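Local atomic coordinates of tumour necrosis factor receptor (Ectromelia virus, PDB entry 3ON9), a protein that probably dampens host immune defence by binding tumour necrosis factor and, through the C-terminal SECRET domain modelled here, chemokines. Residues E37-F51 / Q75-C89. Residues are numbered along the deposited sequence; the frame is centred on the assembly and turned at random. Where two conformers were deposited one is given.
Sequences ELTITLTHEDCTPVF and QDLTTQCKINLEIKC
Gln75 reaches across to Asp46 and Thr48, at and just past the His44-Cys47 type II turn, and serves them with both ends of its amide. Gln75 OE1 accepts from the backbone N of Thr48 at 2.8 Å, while NE2 donates to Asp46 O almost within its own amide plane, the N-H pointing to within 13° of straight. The chain gets there by running CG opposite the backbone N (chi1 175°) and then bending at chi2. Asp46 O has a second donor, the hydroxyl of Thr79, and Thr48 OG1 accepts from Asp76 N at 2.9 Å; water 4 joins the two threonine hydroxyls. Beside this network the Cys47-Cys81 disulfide ties the two segments covalently. Lys82 folds back along Asp46 and forms a salt bridge, NZ of Lys82 meeting the anti lone pair of Asp46 OD2 at 2.7 Å, with Gln80 O as a further acceptor of the same ammonium group.

From here strands 38-45 and 82-89 run antiparallel as the central pair of one sheet of the SECRET beta-sandwich. Thr39 with Lys88, Thr41 with Glu86 and Thr43 with Asn84 each exchange two backbone bonds. Lys82 N donates to Glu45 O, whereas Glu45 N donates to water 2, which donates in turn to Lys82 O and also bonds Thr43 OG1. Water 1 similarly bonds Thr41 OG1 and donates to Glu86 OE2, whereas the Thr39 hydroxyl pairs with Ser34.

On the face of Ile40, Leu42, Ile83 and Leu85 the contacts are largely apolar: Ile40 CG2 lies alongside Leu85 CD1 (3.7 Å), and Leu42 CD1 meets Ile83 CG2 at 3.6 Å. Leu42 CD2 sits over the centre of the Phe51 ring, and Ile83 CD1 comes to that ring's edge, 4.0 Å from Phe51 CZ. Ile13, Phe67 and Ile127 of the second sheet pack against this layer.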
# COMPACT_ATOMS: atom_id res chain seq x y z
N GLU A 37 -9.34 14.76 0.79
CA GLU A 37 -10.41 13.97 0.16
C GLU A 37 -10.23 12.45 0.29
O GLU A 37 -11.19 11.70 0.09
CB GLU A 37 -10.57 14.34 -1.32
CG GLU A 37 -9.42 13.86 -2.18
CD GLU A 37 -9.56 14.22 -3.65
OE1 GLU A 37 -10.61 14.73 -4.07
OE2 GLU A 37 -8.58 13.98 -4.38
N LEU A 38 -9.02 12.01 0.63
CA LEU A 38 -8.73 10.57 0.71
C LEU A 38 -7.75 10.30 1.84
O LEU A 38 -6.79 11.04 2.02
CB LEU A 38 -8.09 10.08 -0.60
CG LEU A 38 -9.05 9.76 -1.75
CD1 LEU A 38 -8.35 9.86 -3.10
CD2 LEU A 38 -9.67 8.39 -1.56
N THR A 39 -7.99 9.23 2.60
CA THR A 39 -7.02 8.82 3.62
C THR A 39 -6.68 7.35 3.39
O THR A 39 -7.58 6.53 3.20
CB THR A 39 -7.55 8.99 5.05
OG1 THR A 39 -7.92 10.35 5.27
CG2 THR A 39 -6.47 8.59 6.07
N ILE A 40 -5.39 7.05 3.38
CA ILE A 40 -4.94 5.67 3.28
C ILE A 40 -4.31 5.30 4.62
O ILE A 40 -3.37 5.95 5.07
CB ILE A 40 -3.90 5.49 2.17
CG1 ILE A 40 -4.44 6.01 0.83
CG2 ILE A 40 -3.49 4.01 2.07
CD1 ILE A 40 -3.38 6.13 -0.25
N THR A 41 -4.85 4.25 5.24
CA THR A 41 -4.42 3.80 6.57
C THR A 41 -3.88 2.38 6.50
O THR A 41 -4.55 1.45 6.05
CB THR A 41 -5.59 3.86 7.59
OG1 THR A 41 -6.10 5.20 7.65
CG2 THR A 41 -5.12 3.42 8.99
N LEU A 42 -2.63 2.23 6.94
CA LEU A 42 -1.92 0.97 6.92
C LEU A 42 -1.57 0.47 8.33
O LEU A 42 -0.93 1.19 9.10
CB LEU A 42 -0.62 1.12 6.14
CG LEU A 42 0.41 0.00 6.30
CD1 LEU A 42 -0.03 -1.29 5.61
CD2 LEU A 42 1.74 0.48 5.76
N THR A 43 -1.96 -0.75 8.65
CA THR A 43 -1.41 -1.41 9.84
C THR A 43 -0.58 -2.64 9.45
O THR A 43 -0.66 -3.14 8.33
CB THR A 43 -2.48 -1.79 10.89
OG1 THR A 43 -3.37 -2.77 10.36
CG2 THR A 43 -3.29 -0.56 11.32
N HIS A 44 0.22 -3.11 10.39
CA HIS A 44 1.25 -4.09 10.08
C HIS A 44 1.60 -4.89 11.32
O HIS A 44 2.78 -5.13 11.60
CB HIS A 44 2.48 -3.36 9.55
CG HIS A 44 2.91 -2.23 10.43
ND1 HIS A 44 2.52 -0.92 10.22
CD2 HIS A 44 3.67 -2.22 11.55
CE1 HIS A 44 3.04 -0.16 11.17
NE2 HIS A 44 3.74 -0.92 11.99
N GLU A 45 0.57 -5.31 12.06
CA GLU A 45 0.78 -6.04 13.31
C GLU A 45 1.54 -7.35 13.08
O GLU A 45 1.21 -8.12 12.19
CB GLU A 45 -0.54 -6.31 14.02
CG GLU A 45 -0.36 -7.06 15.35
CD GLU A 45 -1.64 -7.14 16.17
OE1 GLU A 45 -2.68 -6.67 15.69
OE2 GLU A 45 -1.59 -7.67 17.30
N ASP A 46 2.56 -7.58 13.91
CA ASP A 46 3.37 -8.80 13.88
C ASP A 46 4.26 -8.91 12.64
O ASP A 46 4.84 -9.98 12.38
CB ASP A 46 2.51 -10.06 14.07
CG ASP A 46 1.92 -10.15 15.46
OD1 ASP A 46 2.59 -9.73 16.42
OD2 ASP A 46 0.78 -10.62 15.60
N CYS A 47 4.38 -7.82 11.88
CA CYS A 47 5.32 -7.76 10.76
C CYS A 47 6.62 -7.18 11.31
O CYS A 47 6.61 -6.10 11.89
CB CYS A 47 4.80 -6.84 9.66
SG CYS A 47 3.16 -7.27 9.07
N THR A 48 7.73 -7.88 11.11
CA THR A 48 8.99 -7.45 11.71
C THR A 48 9.61 -6.25 10.98
O THR A 48 10.02 -5.28 11.61
CB THR A 48 10.02 -8.60 11.80
OG1 THR A 48 9.36 -9.82 12.19
CG2 THR A 48 11.10 -8.27 12.85
N PRO A 49 9.67 -6.29 9.63
CA PRO A 49 10.28 -5.15 8.93
C PRO A 49 9.52 -3.86 9.23
O PRO A 49 8.29 -3.86 9.12
CB PRO A 49 10.12 -5.52 7.46
CG PRO A 49 10.08 -7.05 7.48
CD PRO A 49 9.28 -7.37 8.70
N VAL A 50 10.24 -2.80 9.59
CA VAL A 50 9.58 -1.56 10.02
C VAL A 50 9.34 -0.60 8.85
O VAL A 50 10.20 -0.40 7.99
CB VAL A 50 10.32 -0.87 11.20
CG1 VAL A 50 10.43 -1.82 12.39
CG2 VAL A 50 11.69 -0.39 10.78
N PHE A 51 8.14 -0.03 8.82
CA PHE A 51 7.83 0.92 7.77
C PHE A 51 8.52 2.25 8.05
O PHE A 51 8.40 2.79 9.16
CB PHE A 51 6.32 1.09 7.62
CG PHE A 51 5.68 -0.05 6.87
CD1 PHE A 51 5.57 -0.00 5.49
CD2 PHE A 51 5.25 -1.18 7.54
CE1 PHE A 51 5.00 -1.06 4.79
CE2 PHE A 51 4.68 -2.24 6.85
CZ PHE A 51 4.56 -2.19 5.47
N GLN A 75 11.64 -11.14 8.51
CA GLN A 75 10.44 -11.49 9.27
C GLN A 75 10.71 -12.65 10.24
O GLN A 75 11.29 -13.68 9.87
CB GLN A 75 9.31 -11.86 8.30
CG GLN A 75 8.03 -12.37 8.98
CD GLN A 75 7.32 -11.29 9.79
OE1 GLN A 75 7.33 -10.11 9.45
NE2 GLN A 75 6.68 -11.71 10.88
N ASP A 76 10.25 -12.48 11.47
CA ASP A 76 10.28 -13.52 12.50
C ASP A 76 9.33 -14.63 12.08
O ASP A 76 8.14 -14.40 11.94
CB ASP A 76 9.80 -12.88 13.82
CG ASP A 76 9.98 -13.79 15.01
OD1 ASP A 76 10.14 -15.01 14.81
OD2 ASP A 76 9.95 -13.27 16.15
N LEU A 77 9.84 -15.84 11.85
CA LEU A 77 8.95 -16.90 11.38
C LEU A 77 7.99 -17.39 12.46
O LEU A 77 7.08 -18.17 12.18
CB LEU A 77 9.73 -18.05 10.74
CG LEU A 77 10.37 -17.68 9.41
CD1 LEU A 77 11.26 -18.80 8.88
CD2 LEU A 77 9.31 -17.29 8.38
N THR A 78 8.18 -16.92 13.69
CA THR A 78 7.28 -17.30 14.78
C THR A 78 6.13 -16.30 14.99
O THR A 78 5.27 -16.51 15.84
CB THR A 78 8.04 -17.52 16.13
OG1 THR A 78 8.44 -16.25 16.67
CG2 THR A 78 9.27 -18.38 15.91
N THR A 79 6.12 -15.21 14.21
CA THR A 79 4.99 -14.28 14.24
C THR A 79 4.40 -14.15 12.83
O THR A 79 5.11 -14.31 11.83
CB THR A 79 5.35 -12.88 14.82
OG1 THR A 79 6.13 -12.13 13.87
CG2 THR A 79 6.14 -13.03 16.10
N GLN A 80 3.11 -13.86 12.76
CA GLN A 80 2.40 -13.86 11.48
C GLN A 80 2.07 -12.43 11.04
O GLN A 80 1.21 -11.78 11.62
CB GLN A 80 1.12 -14.70 11.58
CG GLN A 80 1.33 -16.17 11.94
CD GLN A 80 2.21 -16.91 10.94
OE1 GLN A 80 1.97 -16.88 9.73
NE2 GLN A 80 3.23 -17.60 11.45
N CYS A 81 2.77 -11.95 10.03
CA CYS A 81 2.61 -10.58 9.55
C CYS A 81 1.20 -10.36 9.00
O CYS A 81 0.71 -11.14 8.19
CB CYS A 81 3.66 -10.31 8.47
SG CYS A 81 3.52 -8.70 7.64
N LYS A 82 0.54 -9.31 9.49
CA LYS A 82 -0.80 -8.97 9.04
C LYS A 82 -0.80 -7.53 8.50
O LYS A 82 -0.61 -6.58 9.26
CB LYS A 82 -1.80 -9.12 10.20
CG LYS A 82 -1.89 -10.55 10.76
CD LYS A 82 -2.60 -10.60 12.12
CE LYS A 82 -1.64 -10.37 13.27
NZ LYS A 82 -0.75 -11.55 13.52
N ILE A 83 -0.99 -7.38 7.19
CA ILE A 83 -1.06 -6.06 6.57
C ILE A 83 -2.52 -5.70 6.32
O ILE A 83 -3.21 -6.41 5.58
CB ILE A 83 -0.30 -6.03 5.23
CG1 ILE A 83 1.20 -6.23 5.46
CG2 ILE A 83 -0.56 -4.72 4.49
CD1 ILE A 83 1.90 -5.05 6.15
N ASN A 84 -3.00 -4.63 6.95
CA ASN A 84 -4.34 -4.13 6.67
C ASN A 84 -4.23 -2.75 6.06
O ASN A 84 -3.43 -1.92 6.48
CB ASN A 84 -5.20 -4.04 7.94
CG ASN A 84 -5.50 -5.40 8.54
OD1 ASN A 84 -5.59 -6.41 7.83
ND2 ASN A 84 -5.67 -5.43 9.86
N LEU A 85 -5.06 -2.50 5.06
CA LEU A 85 -5.02 -1.24 4.35
C LEU A 85 -6.44 -0.79 4.09
O LEU A 85 -7.26 -1.58 3.63
CB LEU A 85 -4.33 -1.46 3.01
CG LEU A 85 -3.88 -0.24 2.22
CD1 LEU A 85 -2.78 0.51 2.99
CD2 LEU A 85 -3.38 -0.68 0.85
N GLU A 86 -6.74 0.46 4.41
CA GLU A 86 -8.05 1.02 4.14
C GLU A 86 -7.90 2.32 3.37
O GLU A 86 -7.08 3.17 3.73
CB GLU A 86 -8.79 1.29 5.46
CG GLU A 86 -10.11 2.03 5.29
CD GLU A 86 -10.55 2.76 6.56
OE1 GLU A 86 -11.41 2.21 7.29
OE2 GLU A 86 -10.03 3.86 6.85
N ILE A 87 -8.66 2.44 2.29
CA ILE A 87 -8.73 3.69 1.53
C ILE A 87 -10.08 4.33 1.82
O ILE A 87 -11.14 3.77 1.49
CB ILE A 87 -8.55 3.44 0.01
CG1 ILE A 87 -7.16 2.83 -0.28
CG2 ILE A 87 -8.73 4.75 -0.78
CD1 ILE A 87 -7.06 1.32 -0.08
N LYS A 88 -10.05 5.51 2.45
CA LYS A 88 -11.27 6.17 2.92
C LYS A 88 -11.56 7.45 2.13
O LYS A 88 -10.79 8.41 2.19
CB LYS A 88 -11.17 6.49 4.42
CG LYS A 88 -12.22 7.47 4.96
CD LYS A 88 -13.63 6.90 4.83
CE LYS A 88 -14.61 7.60 5.78
NZ LYS A 88 -14.64 9.09 5.59
N CYS A 89 -12.67 7.43 1.38
CA CYS A 89 -13.15 8.60 0.65
C CYS A 89 -13.82 9.57 1.60
O CYS A 89 -14.45 9.15 2.56
CB CYS A 89 -14.20 8.20 -0.40
SG CYS A 89 -13.58 7.17 -1.77
O HOH W 1 -8.11 5.43 5.92
O HOH W 2 -2.21 -5.26 11.01
O HOH W 3 1.43 -13.91 15.15
O HOH W 4 7.87 -9.83 14.37